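Local coordinates for protein aminotransferase (Neisseria meningitidis Z2491, PDB 3JTX) that probably transfers amino groups between amino acids and keto acids with a pyridoxal-phosphate cofactor, as a homodimeric member of the class I and II aminotransferases, at residues A[128-131]-A[132-135]; A[160-163]-A[164-167]; A[173-176]-A[177-180]; A[195-199]-A[200-204]. All coordinates share one frame; numbering follows the deposited sequence. Where two conformers were deposited one is given.

Overall arrangement
All four contacts are local and together illustrate how one alpha/beta domain varies its chemistry from surface to active site. Contact 3 is fully buried, its centre about 6 Å from that of the chain, and relies on weak hydrogen bonds, one accepted by a thiol and one given by a carboxamide. Contact 1, a helix start, touches it through Tyr133 and adds a T-shaped tyrosine pair and a water bridge. Contacts 2 and 4 lie farther out, their centres about 25 and 22 Å from the chain centre; they meet through Trp166, Tyr200 and Phe202 and combine helix-end bonds with CH-pi packing. Strands 169-175 and 203-207, reached by contacts 3 and 4, are neighbours in the central sheet.

Contact 1 of 4, residues A[128-131]-A[132-135]; sequences PFYQ and IYEG
Tyr130 and Tyr133 form the tight half of this helix start, where the loop after strand 122-127 turns into helix 131-139. Their rings make a T-shaped pair, centroids 5.6 Å apart and planes at 70°, with the edge of Tyr130 directed at the face of Tyr133. CB of Tyr130 sits over that same ring, 3.8 Å from its centroid, in a CH-pi contact. With CG anti to the backbone N (chi1 180°), the Tyr130 ring also runs alongside Ile132, its CE2 3.7 Å from Ile132 CG1. In the backbone, Tyr133 N donates to Tyr130 O at 2.9 Å.

The other flank is looser and wetter. Gln131 O takes a straight bond from Gly135 N at 3.1 Å (175°), a weak one from Glu134 N, and a third from a water that, with its oxygen 2.9 Å from Glu134 OE1, donates there too. The Glu134 carboxylate meets the Phe129 ring obliquely, OE1 coming 3.6 Å from CE2.

The polar ends find partners beyond this piece of chain: Tyr133 OH bonds Asp207, Tyr130 OH and Gln131 OE1 share Arg101, and Glu134 OE2 pairs with Arg361. Arg361 and the water probably stabilise the negative charge of Glu134 beside an aromatic ring.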
ATOM      1  N   PRO A 128      16.268 -18.316  12.173  1.00 18.37           N
ATOM      2  CA  PRO A 128      15.023 -17.547  12.339  1.00 18.86           C
ATOM      3  C   PRO A 128      14.733 -16.520  11.240  1.00 19.47           C
ATOM      4  O   PRO A 128      15.667 -15.971  10.625  1.00 19.13           O
ATOM      5  CB  PRO A 128      15.212 -16.841  13.695  1.00 18.57           C
ATOM      6  CG  PRO A 128      16.196 -17.642  14.416  1.00 18.77           C
ATOM      7  CD  PRO A 128      17.141 -18.164  13.349  1.00 18.59           C
ATOM      8  N   PHE A 129      13.441 -16.266  11.013  1.00 20.03           N
ATOM      9  CA  PHE A 129      12.988 -15.436   9.895  1.00 20.78           C
ATOM     10  C   PHE A 129      12.129 -14.261  10.358  1.00 20.96           C
ATOM     11  O   PHE A 129      11.681 -14.208  11.499  1.00 21.00           O
ATOM     12  CB  PHE A 129      12.222 -16.296   8.869  1.00 20.81           C
ATOM     13  CG  PHE A 129      10.950 -16.917   9.391  1.00 22.73           C
ATOM     14  CD1 PHE A 129      10.977 -18.132  10.069  1.00 24.54           C
ATOM     15  CD2 PHE A 129       9.720 -16.308   9.175  1.00 24.30           C
ATOM     16  CE1 PHE A 129       9.813 -18.707  10.551  1.00 25.31           C
ATOM     17  CE2 PHE A 129       8.546 -16.885   9.639  1.00 25.82           C
ATOM     18  CZ  PHE A 129       8.593 -18.084  10.338  1.00 26.06           C
ATOM     19  N   TYR A 130      11.922 -13.310   9.454  1.00 21.69           N
ATOM     20  CA  TYR A 130      10.974 -12.218   9.656  1.00 21.43           C
ATOM     21  C   TYR A 130       9.673 -12.620   8.997  1.00 21.54           C
ATOM     22  O   TYR A 130       9.654 -13.038   7.833  1.00 21.15           O
ATOM     23  CB  TYR A 130      11.516 -10.915   9.050  1.00 21.45           C
ATOM     24  CG  TYR A 130      10.637  -9.685   9.178  1.00 21.13           C
ATOM     25  CD1 TYR A 130      10.247  -9.195  10.421  1.00 22.67           C
ATOM     26  CD2 TYR A 130      10.257  -8.965   8.047  1.00 23.26           C
ATOM     27  CE1 TYR A 130       9.474  -8.019  10.524  1.00 24.18           C
ATOM     28  CE2 TYR A 130       9.479  -7.793   8.142  1.00 22.63           C
ATOM     29  CZ  TYR A 130       9.088  -7.331   9.370  1.00 25.35           C
ATOM     30  OH  TYR A 130       8.309  -6.176   9.438  1.00 24.95           O
ATOM     31  N   GLN A 131       8.596 -12.497   9.772  1.00 21.89           N
ATOM     32  CA  GLN A 131       7.212 -12.871   9.405  1.00 22.54           C
ATOM     33  C   GLN A 131       6.827 -12.669   7.937  1.00 21.72           C
ATOM     34  O   GLN A 131       6.292 -13.590   7.296  1.00 21.42           O
ATOM     35  CB  GLN A 131       6.225 -12.073  10.312  1.00 23.74           C
ATOM     36  CG  GLN A 131       6.384 -10.466  10.218  1.00 25.79           C
ATOM     37  CD  GLN A 131       6.383  -9.720  11.585  1.00 28.58           C
ATOM     38  OE1 GLN A 131       5.788  -8.634  11.734  1.00 29.12           O
ATOM     39  NE2 GLN A 131       7.043 -10.299  12.568  1.00 28.29           N
ATOM     40  N   ILE A 132       7.109 -11.479   7.395  1.00 20.85           N
ATOM     41  CA  ILE A 132       6.699 -11.108   6.036  0.50 20.46           C
ATOM     42  C   ILE A 132       7.289 -12.062   4.996  1.00 20.22           C
ATOM     43  O   ILE A 132       6.640 -12.385   4.022  1.00 19.83           O
ATOM     44  CB  ILE A 132       7.103  -9.640   5.682  0.50 20.39           C
ATOM     45  CG1 ILE A 132       6.246  -8.639   6.459  0.50 20.08           C
ATOM     46  CG2 ILE A 132       6.968  -9.379   4.185  0.50 20.66           C
ATOM     47  CD1 ILE A 132       4.766  -8.788   6.223  0.50 18.17           C
ATOM     48  N   TYR A 133       8.523 -12.541   5.223  1.00 19.34           N
ATOM     49  CA  TYR A 133       9.158 -13.438   4.240  1.00 18.48           C
ATOM     50  C   TYR A 133       8.293 -14.687   4.018  1.00 18.64           C
ATOM     51  O   TYR A 133       8.083 -15.122   2.880  1.00 18.38           O
ATOM     52  CB  TYR A 133      10.590 -13.859   4.630  1.00 18.65           C
ATOM     53  CG  TYR A 133      11.525 -12.742   5.038  1.00 17.81           C
ATOM     54  CD1 TYR A 133      11.299 -11.410   4.659  1.00 17.70           C
ATOM     55  CD2 TYR A 133      12.650 -13.013   5.815  1.00 18.14           C
ATOM     56  CE1 TYR A 133      12.155 -10.391   5.074  1.00 16.31           C
ATOM     57  CE2 TYR A 133      13.516 -11.996   6.204  1.00 16.17           C
ATOM     58  CZ  TYR A 133      13.258 -10.700   5.840  1.00 16.22           C
ATOM     59  OH  TYR A 133      14.092  -9.714   6.286  1.00 17.61           O
ATOM     60  N   GLU A 134       7.792 -15.251   5.110  1.00 18.69           N
ATOM     61  CA  GLU A 134       6.954 -16.443   5.045  1.00 18.77           C
ATOM     62  C   GLU A 134       5.582 -16.132   4.450  1.00 18.55           C
ATOM     63  O   GLU A 134       5.125 -16.804   3.534  1.00 18.37           O
ATOM     64  CB  GLU A 134       6.778 -17.025   6.441  1.00 19.51           C
ATOM     65  CG  GLU A 134       5.863 -18.239   6.460  1.00 20.13           C
ATOM     66  CD  GLU A 134       5.458 -18.656   7.869  1.00 22.26           C
ATOM     67  OE1 GLU A 134       5.131 -17.789   8.723  1.00 24.02           O
ATOM     68  OE2 GLU A 134       5.443 -19.872   8.097  1.00 21.62           O
ATOM     69  N   GLY A 135       4.917 -15.109   4.979  1.00 18.29           N
ATOM     70  CA  GLY A 135       3.587 -14.758   4.497  1.00 17.92           C
ATOM     71  C   GLY A 135       3.555 -14.404   3.023  1.00 17.55           C
ATOM     72  O   GLY A 135       2.668 -14.840   2.291  1.00 17.06           O
TER
HETATM   73  O   HOH W   1       4.271 -14.990   8.791  1.00 34.43           O

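Contact 2 of 4, residues A[160-163]-A[164-167]; sequences SISE and EVWK
A serine N-cap and a hydrophobic staple start the short helix 163-167: Ile161, just before the cap, packs on Trp166. Ser162 is the cap: OG, set between the backbone N and the carbonyl carbon (chi1 66°), turns back to accept a weak bond from Val165 N at 3.3 Å. The same oxygen lies against Val165 CG2. Ser162 O then receives Trp166 N at 2.9 Å in a nearly straight bond lying in the carbonyl plane, and Glu163 O takes Lys167 N at 2.9 Å, so the helical pattern begins at once.

Ile161 supplies the apolar half. Its CG2 lies over one face of the Trp166 indole, 3.6 Å from the centroid of the five-membered ring and 13° off the normal, a CH-pi contact. The branch is steered there by standing anti to the backbone N, and it also meets Val165 CG1 at 3.6 Å. Ile161 CB adds a touch to Trp166 CE2, also at 3.6 Å. The extended Lys167 chain passes Glu163 O, CG 3.3 Å from that oxygen.

Glu164 OE2 forms a salt bridge with Arg168 NE. Trp166 reaches inward to Val124 of strand 122-127 and stacks on Tyr200, while Val165 rests on Ala122. The short helix thus packs on strand 122-127 and on the end of helix 187-200.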
ATOM      1  N   SER A 160      22.369 -26.537   3.341  1.00 32.68           N
ATOM      2  CA  SER A 160      21.190 -27.308   3.735  1.00 32.51           C
ATOM      3  C   SER A 160      20.057 -27.238   2.703  1.00 32.12           C
ATOM      4  O   SER A 160      19.091 -27.997   2.799  1.00 33.28           O
ATOM      5  CB  SER A 160      20.662 -26.805   5.077  1.00 32.66           C
ATOM      6  OG  SER A 160      20.359 -25.417   5.021  1.00 33.59           O
ATOM      7  N   ILE A 161      20.153 -26.331   1.732  1.00 30.55           N
ATOM      8  CA  ILE A 161      19.178 -26.276   0.651  1.00 29.54           C
ATOM      9  C   ILE A 161      19.682 -27.206  -0.459  1.00 28.83           C
ATOM     10  O   ILE A 161      20.818 -27.082  -0.894  1.00 28.40           O
ATOM     11  CB  ILE A 161      18.990 -24.835   0.106  1.00 29.27           C
ATOM     12  CG1 ILE A 161      18.682 -23.834   1.233  1.00 29.05           C
ATOM     13  CG2 ILE A 161      17.909 -24.810  -0.973  1.00 29.13           C
ATOM     14  CD1 ILE A 161      17.375 -24.042   1.914  1.00 28.45           C
ATOM     15  N   SER A 162      18.844 -28.139  -0.897  1.00 28.16           N
ATOM     16  CA  SER A 162      19.235 -29.099  -1.936  1.00 27.59           C
ATOM     17  C   SER A 162      19.304 -28.465  -3.327  1.00 27.21           C
ATOM     18  O   SER A 162      18.736 -27.396  -3.559  1.00 26.39           O
ATOM     19  CB  SER A 162      18.254 -30.266  -1.953  1.00 27.76           C
ATOM     20  OG  SER A 162      16.971 -29.839  -2.356  1.00 27.44           O
ATOM     21  N   GLU A 163      19.994 -29.135  -4.249  1.00 26.61           N
ATOM     22  CA  GLU A 163      20.102 -28.678  -5.639  1.00 26.40           C
ATOM     23  C   GLU A 163      18.727 -28.618  -6.282  1.00 25.47           C
ATOM     24  O   GLU A 163      18.443 -27.715  -7.058  1.00 24.50           O
ATOM     25  CB  GLU A 163      20.995 -29.608  -6.483  1.00 26.93           C
ATOM     26  CG  GLU A 163      22.451 -29.686  -6.040  1.00 29.59           C
ATOM     27  CD  GLU A 163      23.223 -30.811  -6.727  1.00 33.50           C
ATOM     28  OE1 GLU A 163      23.213 -30.870  -7.983  1.00 33.90           O
ATOM     29  OE2 GLU A 163      23.835 -31.641  -6.007  1.00 36.10           O
ATOM     30  N   GLU A 164      17.884 -29.595  -5.959  1.00 24.50           N
ATOM     31  CA  GLU A 164      16.518 -29.649  -6.467  1.00 24.54           C
ATOM     32  C   GLU A 164      15.735 -28.377  -6.120  1.00 23.49           C
ATOM     33  O   GLU A 164      15.060 -27.791  -6.973  1.00 23.31           O
ATOM     34  CB  GLU A 164      15.794 -30.884  -5.901  1.00 25.06           C
ATOM     35  CG  GLU A 164      14.485 -31.241  -6.623  1.00 27.08           C
ATOM     36  CD  GLU A 164      13.258 -30.420  -6.161  1.00 29.92           C
ATOM     37  OE1 GLU A 164      13.181 -30.021  -4.973  1.00 29.24           O
ATOM     38  OE2 GLU A 164      12.354 -30.190  -7.007  1.00 32.17           O
ATOM     39  N   VAL A 165      15.831 -27.944  -4.872  1.00 22.35           N
ATOM     40  CA  VAL A 165      15.204 -26.684  -4.468  1.00 21.59           C
ATOM     41  C   VAL A 165      15.885 -25.499  -5.152  1.00 20.71           C
ATOM     42  O   VAL A 165      15.205 -24.636  -5.694  1.00 19.85           O
ATOM     43  CB  VAL A 165      15.256 -26.496  -2.953  1.00 21.65           C
ATOM     44  CG1 VAL A 165      14.722 -25.106  -2.553  1.00 20.90           C
ATOM     45  CG2 VAL A 165      14.467 -27.616  -2.263  1.00 21.50           C
ATOM     46  N   TRP A 166      17.221 -25.446  -5.122  1.00 20.29           N
ATOM     47  CA  TRP A 166      17.928 -24.314  -5.753  1.00 19.99           C
ATOM     48  C   TRP A 166      17.492 -24.111  -7.196  1.00 20.11           C
ATOM     49  O   TRP A 166      17.297 -22.982  -7.625  1.00 18.72           O
ATOM     50  CB  TRP A 166      19.456 -24.450  -5.693  1.00 19.97           C
ATOM     51  CG  TRP A 166      20.054 -24.097  -4.384  1.00 20.06           C
ATOM     52  CD1 TRP A 166      20.780 -24.917  -3.570  1.00 20.38           C
ATOM     53  CD2 TRP A 166      19.968 -22.831  -3.707  1.00 19.78           C
ATOM     54  NE1 TRP A 166      21.142 -24.243  -2.426  1.00 22.22           N
ATOM     55  CE2 TRP A 166      20.664 -22.959  -2.489  1.00 20.46           C
ATOM     56  CE3 TRP A 166      19.379 -21.603  -4.020  1.00 20.79           C
ATOM     57  CZ2 TRP A 166      20.775 -21.907  -1.577  1.00 21.17           C
ATOM     58  CZ3 TRP A 166      19.481 -20.559  -3.114  1.00 21.10           C
ATOM     59  CH2 TRP A 166      20.172 -20.718  -1.904  1.00 21.60           C
ATOM     60  N   LYS A 167      17.315 -25.204  -7.939  1.00 20.79           N
ATOM     61  CA  LYS A 167      16.929 -25.097  -9.342  1.00 21.38           C
ATOM     62  C   LYS A 167      15.558 -24.442  -9.550  1.00 21.39           C
ATOM     63  O   LYS A 167      15.313 -23.895 -10.619  1.00 21.12           O
ATOM     64  CB  LYS A 167      16.978 -26.457 -10.022  1.00 21.93           C
ATOM     65  CG  LYS A 167      18.392 -26.971 -10.259  1.00 24.25           C
ATOM     66  CD  LYS A 167      18.381 -28.392 -10.823  1.00 27.58           C
ATOM     67  CE  LYS A 167      19.779 -28.833 -11.245  1.00 29.80           C
ATOM     68  NZ  LYS A 167      19.784 -30.175 -11.891  1.00 31.89           N
TER

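Contact 3 of 4, residues A[173-176]-A[177-180]; sequences FVCS and PNNP
Cys175 and Asn178 meet where strand 169-175 ends and the chain turns into the cofactor site. Following Cys175 outward, CB lies 3.6 Å from Asn178 ND2. SG, held anti to the backbone N (chi1 -175°), reaches forward along the chain and accepts a weak hydrogen bond from Asn179 N at 3.6 Å, N-H...S 162°; Pro177 O is its next neighbour, 3.7 Å away.

The carbonyl of the same cysteine is approached by Asn178. Asn178 CB comes 3.3 Å from Cys175 O, and Asn178 ND2 gives that oxygen a weak bond at 3.3 Å (N-H...O 150°). The other end of the amide, OD1, accepts from Ser181 N, which fixes its rotation. Between the two residues the peptide bond joining Ser176 to Pro177 is cis, bringing their CA atoms to 3.0 Å and producing the sharp bend; Ser176 OG is taken up by Leu185 N.

Asn179 projects from the turn to the cofactor: ND2 bonds O3 of the pyridoxal-phosphate-modified lysine at position 245, and OD1 accepts from Arg374. Through its weak bond to Asn179 N, Cys175 probably helps, as a second-shell residue, to hold the Asn179 amide between O3 and Arg374.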
ATOM      1  N   PHE A 173      15.946 -14.182   0.335  1.00 15.50           N
ATOM      2  CA  PHE A 173      15.989 -13.034   1.263  1.00 15.92           C
ATOM      3  C   PHE A 173      17.287 -13.036   2.076  1.00 15.44           C
ATOM      4  O   PHE A 173      17.736 -14.093   2.529  1.00 15.29           O
ATOM      5  CB  PHE A 173      14.861 -13.103   2.285  1.00 16.61           C
ATOM      6  CG  PHE A 173      13.506 -12.844   1.727  1.00 18.12           C
ATOM      7  CD1 PHE A 173      13.145 -11.571   1.336  1.00 19.55           C
ATOM      8  CD2 PHE A 173      12.581 -13.871   1.624  1.00 18.55           C
ATOM      9  CE1 PHE A 173      11.874 -11.319   0.833  1.00 21.98           C
ATOM     10  CE2 PHE A 173      11.301 -13.621   1.132  1.00 20.90           C
ATOM     11  CZ  PHE A 173      10.961 -12.345   0.741  1.00 20.44           C
ATOM     12  N   VAL A 174      17.868 -11.859   2.259  1.00 15.34           N
ATOM     13  CA  VAL A 174      18.905 -11.620   3.268  1.00 15.46           C
ATOM     14  C   VAL A 174      18.404 -10.526   4.217  1.00 14.94           C
ATOM     15  O   VAL A 174      17.803  -9.553   3.786  1.00 14.15           O
ATOM     16  CB  VAL A 174      20.249 -11.198   2.621  1.00 15.72           C
ATOM     17  CG1 VAL A 174      21.274 -10.758   3.700  1.00 15.14           C
ATOM     18  CG2 VAL A 174      20.803 -12.313   1.763  1.00 14.25           C
ATOM     19  N   CYS A 175      18.586 -10.711   5.519  1.00 15.23           N
ATOM     20  CA  CYS A 175      18.209  -9.690   6.489  1.00 15.44           C
ATOM     21  C   CYS A 175      19.483  -9.292   7.219  1.00 15.55           C
ATOM     22  O   CYS A 175      20.028 -10.083   7.997  1.00 16.23           O
ATOM     23  CB  CYS A 175      17.150 -10.213   7.459  1.00 15.64           C
ATOM     24  SG  CYS A 175      16.517  -8.956   8.605  1.00 18.50           S
ATOM     25  N   SER A 176      19.977  -8.089   6.927  1.00 15.59           N
ATOM     26  CA  SER A 176      21.298  -7.642   7.389  1.00 15.72           C
ATOM     27  C   SER A 176      21.321  -6.143   7.655  1.00 15.37           C
ATOM     28  O   SER A 176      21.163  -5.369   6.717  1.00 16.66           O
ATOM     29  CB  SER A 176      22.359  -7.980   6.346  1.00 15.63           C
ATOM     30  OG  SER A 176      23.659  -7.655   6.814  1.00 15.67           O
ATOM     31  N   PRO A 177      21.500  -5.719   8.927  1.00 15.28           N
ATOM     32  CA  PRO A 177      21.603  -6.543  10.147  1.00 15.57           C
ATOM     33  C   PRO A 177      20.392  -7.431  10.362  1.00 16.00           C
ATOM     34  O   PRO A 177      19.269  -7.023  10.066  1.00 16.40           O
ATOM     35  CB  PRO A 177      21.676  -5.508  11.274  1.00 15.83           C
ATOM     36  CG  PRO A 177      22.228  -4.286  10.615  1.00 15.98           C
ATOM     37  CD  PRO A 177      21.710  -4.287   9.217  1.00 14.77           C
ATOM     38  N   ASN A 178      20.614  -8.614  10.922  1.00 15.45           N
ATOM     39  CA  ASN A 178      19.547  -9.583  11.075  1.00 15.70           C
ATOM     40  C   ASN A 178      18.667  -9.316  12.300  1.00 15.57           C
ATOM     41  O   ASN A 178      19.136  -8.880  13.353  1.00 15.28           O
ATOM     42  CB  ASN A 178      20.133 -10.991  11.151  1.00 15.38           C
ATOM     43  CG  ASN A 178      19.069 -12.058  11.124  1.00 16.15           C
ATOM     44  OD1 ASN A 178      18.644 -12.558  12.176  1.00 16.31           O
ATOM     45  ND2 ASN A 178      18.626 -12.415   9.927  1.00 13.89           N
ATOM     46  N   ASN A 179      17.369  -9.515  12.109  1.00 15.70           N
ATOM     47  CA  ASN A 179      16.403  -9.658  13.191  1.00 15.55           C
ATOM     48  C   ASN A 179      16.105 -11.155  13.229  1.00 16.26           C
ATOM     49  O   ASN A 179      15.534 -11.681  12.279  1.00 16.60           O
ATOM     50  CB  ASN A 179      15.145  -8.858  12.867  1.00 15.51           C
ATOM     51  CG  ASN A 179      14.064  -8.967  13.933  1.00 17.23           C
ATOM     52  OD1 ASN A 179      14.215  -9.683  14.925  1.00 16.82           O
ATOM     53  ND2 ASN A 179      12.961  -8.234  13.736  1.00 18.14           N
ATOM     54  N   PRO A 180      16.436 -11.846  14.333  1.00 16.65           N
ATOM     55  CA  PRO A 180      16.822 -11.376  15.669  1.00 16.65           C
ATOM     56  C   PRO A 180      18.316 -11.374  16.035  1.00 16.67           C
ATOM     57  O   PRO A 180      18.660 -10.875  17.096  1.00 16.88           O
ATOM     58  CB  PRO A 180      16.129 -12.398  16.568  1.00 16.99           C
ATOM     59  CG  PRO A 180      16.314 -13.722  15.780  1.00 16.35           C
ATOM     60  CD  PRO A 180      16.237 -13.310  14.319  1.00 16.48           C
TER

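Contact 4 of 4, residues A[195-199]-A[200-204]; sequences DLQDK and YGFII
The last turn of helix 187-200 ends in two backbone bonds, Tyr200 N to Leu196 O at 2.8 Å and Gly201 N to Gln197 O at 2.7 Å, before Gly201 takes a positive phi (81°) and leads into strand 203-207. This is the return half of a beta-alpha-beta unit built from strand 169-175, helix 187-200 and strand 203-207.

The Tyr200 ring is met from two directions. Lys199, running alongside it, lays CG over the centre of one face, 3.9 Å from the centroid, in a CH-pi contact, while Leu196 CD2 lies at the edge in the ring plane, 3.8 Å from CE2. The Phe202 ring packs back against the helix: CA of Gln197 is over its face, 3.9 Å from the centroid, and Leu196 CB approaches its edge, 3.9 Å from CZ.

Gln197 spans from helix to strand. CG stands anti to the backbone N (chi1 -173°), and the extended chain carries the amide past Phe202 to Ile204, whose CG1 lies 3.5 Å from NE2. Arg232 holds OE1, and Lys236 O takes a weak bond from NE2. That nitrogen also donates to Phe202 O at 2.9 Å, the acceptor lying just 9° out of the Gln197 amide plane.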
ATOM      1  N   ASP A 195      27.782 -16.160  -5.654  1.00 14.92           N
ATOM      2  CA  ASP A 195      28.183 -17.316  -6.440  1.00 15.50           C
ATOM      3  C   ASP A 195      26.978 -18.249  -6.671  1.00 15.23           C
ATOM      4  O   ASP A 195      26.799 -18.765  -7.778  1.00 15.31           O
ATOM      5  CB  ASP A 195      29.352 -18.050  -5.781  1.00 15.42           C
ATOM      6  CG  ASP A 195      30.687 -17.255  -5.856  1.00 17.26           C
ATOM      7  OD1 ASP A 195      30.847 -16.383  -6.726  1.00 18.14           O
ATOM      8  OD2 ASP A 195      31.588 -17.504  -5.044  1.00 17.44           O
ATOM      9  N   LEU A 196      26.155 -18.453  -5.645  1.00 15.22           N
ATOM     10  CA  LEU A 196      24.911 -19.220  -5.808  1.00 15.71           C
ATOM     11  C   LEU A 196      23.970 -18.560  -6.825  1.00 15.62           C
ATOM     12  O   LEU A 196      23.356 -19.240  -7.655  1.00 16.51           O
ATOM     13  CB  LEU A 196      24.215 -19.436  -4.456  1.00 15.46           C
ATOM     14  CG  LEU A 196      24.828 -20.527  -3.565  1.00 17.46           C
ATOM     15  CD1 LEU A 196      24.381 -20.351  -2.147  1.00 15.39           C
ATOM     16  CD2 LEU A 196      24.480 -21.932  -4.079  1.00 17.59           C
ATOM     17  N   GLN A 197      23.883 -17.232  -6.793  1.00 15.72           N
ATOM     18  CA  GLN A 197      23.107 -16.501  -7.788  1.00 15.69           C
ATOM     19  C   GLN A 197      23.618 -16.753  -9.210  1.00 15.95           C
ATOM     20  O   GLN A 197      22.820 -16.956 -10.135  1.00 15.66           O
ATOM     21  CB  GLN A 197      23.091 -14.999  -7.482  1.00 15.66           C
ATOM     22  CG  GLN A 197      22.156 -14.197  -8.384  1.00 16.51           C
ATOM     23  CD  GLN A 197      22.111 -12.729  -8.010  1.00 18.06           C
ATOM     24  OE1 GLN A 197      23.154 -12.071  -7.967  1.00 18.15           O
ATOM     25  NE2 GLN A 197      20.908 -12.213  -7.697  1.00 16.56           N
ATOM     26  N   ASP A 198      24.935 -16.738  -9.402  1.00 16.31           N
ATOM     27  CA  ASP A 198      25.490 -16.992 -10.734  1.00 17.36           C
ATOM     28  C   ASP A 198      25.156 -18.388 -11.197  1.00 17.41           C
ATOM     29  O   ASP A 198      24.957 -18.612 -12.372  1.00 17.11           O
ATOM     30  CB  ASP A 198      27.020 -16.809 -10.761  1.00 17.49           C
ATOM     31  CG  ASP A 198      27.423 -15.353 -10.676  1.00 18.29           C
ATOM     32  OD1 ASP A 198      26.599 -14.493 -11.009  1.00 19.60           O
ATOM     33  OD2 ASP A 198      28.556 -15.062 -10.265  1.00 20.37           O
ATOM     34  N   LYS A 199      25.098 -19.322 -10.263  1.00 18.06           N
ATOM     35  CA  LYS A 199      24.817 -20.717 -10.594  1.00 19.09           C
ATOM     36  C   LYS A 199      23.327 -20.920 -10.926  1.00 19.33           C
ATOM     37  O   LYS A 199      22.991 -21.585 -11.907  1.00 19.24           O
ATOM     38  CB  LYS A 199      25.235 -21.597  -9.416  1.00 19.48           C
ATOM     39  CG  LYS A 199      25.157 -23.087  -9.670  1.00 21.68           C
ATOM     40  CD  LYS A 199      26.094 -23.833  -8.714  1.00 23.91           C
ATOM     41  CE  LYS A 199      25.893 -25.334  -8.758  1.00 25.22           C
ATOM     42  NZ  LYS A 199      26.295 -25.920 -10.065  1.00 27.46           N
ATOM     43  N   TYR A 200      22.443 -20.317 -10.129  1.00 18.81           N
ATOM     44  CA  TYR A 200      21.004 -20.641 -10.176  1.00 18.95           C
ATOM     45  C   TYR A 200      20.080 -19.521 -10.650  1.00 18.47           C
ATOM     46  O   TYR A 200      18.935 -19.796 -10.991  1.00 19.32           O
ATOM     47  CB  TYR A 200      20.529 -21.122  -8.807  1.00 19.31           C
ATOM     48  CG  TYR A 200      21.156 -22.414  -8.376  1.00 20.28           C
ATOM     49  CD1 TYR A 200      20.932 -23.584  -9.095  1.00 21.19           C
ATOM     50  CD2 TYR A 200      21.962 -22.476  -7.252  1.00 21.42           C
ATOM     51  CE1 TYR A 200      21.497 -24.769  -8.712  1.00 21.84           C
ATOM     52  CE2 TYR A 200      22.534 -23.674  -6.846  1.00 21.29           C
ATOM     53  CZ  TYR A 200      22.296 -24.819  -7.591  1.00 22.43           C
ATOM     54  OH  TYR A 200      22.851 -26.019  -7.227  1.00 22.99           O
ATOM     55  N   GLY A 201      20.541 -18.272 -10.650  1.00 17.60           N
ATOM     56  CA  GLY A 201      19.797 -17.178 -11.287  1.00 17.08           C
ATOM     57  C   GLY A 201      18.640 -16.521 -10.537  1.00 16.39           C
ATOM     58  O   GLY A 201      17.863 -15.769 -11.141  1.00 17.24           O
ATOM     59  N   PHE A 202      18.519 -16.769  -9.234  1.00 15.70           N
ATOM     60  CA  PHE A 202      17.485 -16.125  -8.418  1.00 14.85           C
ATOM     61  C   PHE A 202      17.797 -14.629  -8.207  1.00 14.86           C
ATOM     62  O   PHE A 202      18.917 -14.185  -8.422  1.00 15.04           O
ATOM     63  CB  PHE A 202      17.353 -16.798  -7.045  1.00 14.69           C
ATOM     64  CG  PHE A 202      18.658 -16.935  -6.304  1.00 14.59           C
ATOM     65  CD1 PHE A 202      19.203 -15.861  -5.618  1.00 15.36           C
ATOM     66  CD2 PHE A 202      19.337 -18.155  -6.280  1.00 15.85           C
ATOM     67  CE1 PHE A 202      20.411 -15.995  -4.931  1.00 14.95           C
ATOM     68  CE2 PHE A 202      20.536 -18.294  -5.601  1.00 16.11           C
ATOM     69  CZ  PHE A 202      21.075 -17.206  -4.924  1.00 15.39           C
ATOM     70  N   ILE A 203      16.782 -13.892  -7.759  1.00 13.96           N
ATOM     71  CA  ILE A 203      16.893 -12.496  -7.388  1.00 13.92           C
ATOM     72  C   ILE A 203      17.259 -12.462  -5.924  1.00 14.21           C
ATOM     73  O   ILE A 203      16.800 -13.308  -5.164  1.00 14.22           O
ATOM     74  CB  ILE A 203      15.531 -11.782  -7.602  1.00 13.70           C
ATOM     75  CG1 ILE A 203      15.235 -11.688  -9.094  1.00 13.96           C
ATOM     76  CG2 ILE A 203      15.502 -10.400  -6.958  1.00 11.72           C
ATOM     77  CD1 ILE A 203      13.755 -11.454  -9.410  1.00 15.84           C
ATOM     78  N   ILE A 204      18.100 -11.515  -5.526  1.00 14.03           N
ATOM     79  CA  ILE A 204      18.404 -11.307  -4.097  1.00 14.50           C
ATOM     80  C   ILE A 204      17.670 -10.076  -3.582  1.00 14.90           C
ATOM     81  O   ILE A 204      17.766  -8.998  -4.185  1.00 14.92           O
ATOM     82  CB  ILE A 204      19.928 -11.118  -3.858  1.00 14.78           C
ATOM     83  CG1 ILE A 204      20.669 -12.419  -4.182  1.00 14.78           C
ATOM     84  CG2 ILE A 204      20.199 -10.694  -2.403  1.00 14.78           C
ATOM     85  CD1 ILE A 204      22.199 -12.246  -4.321  1.00 14.04           C
TER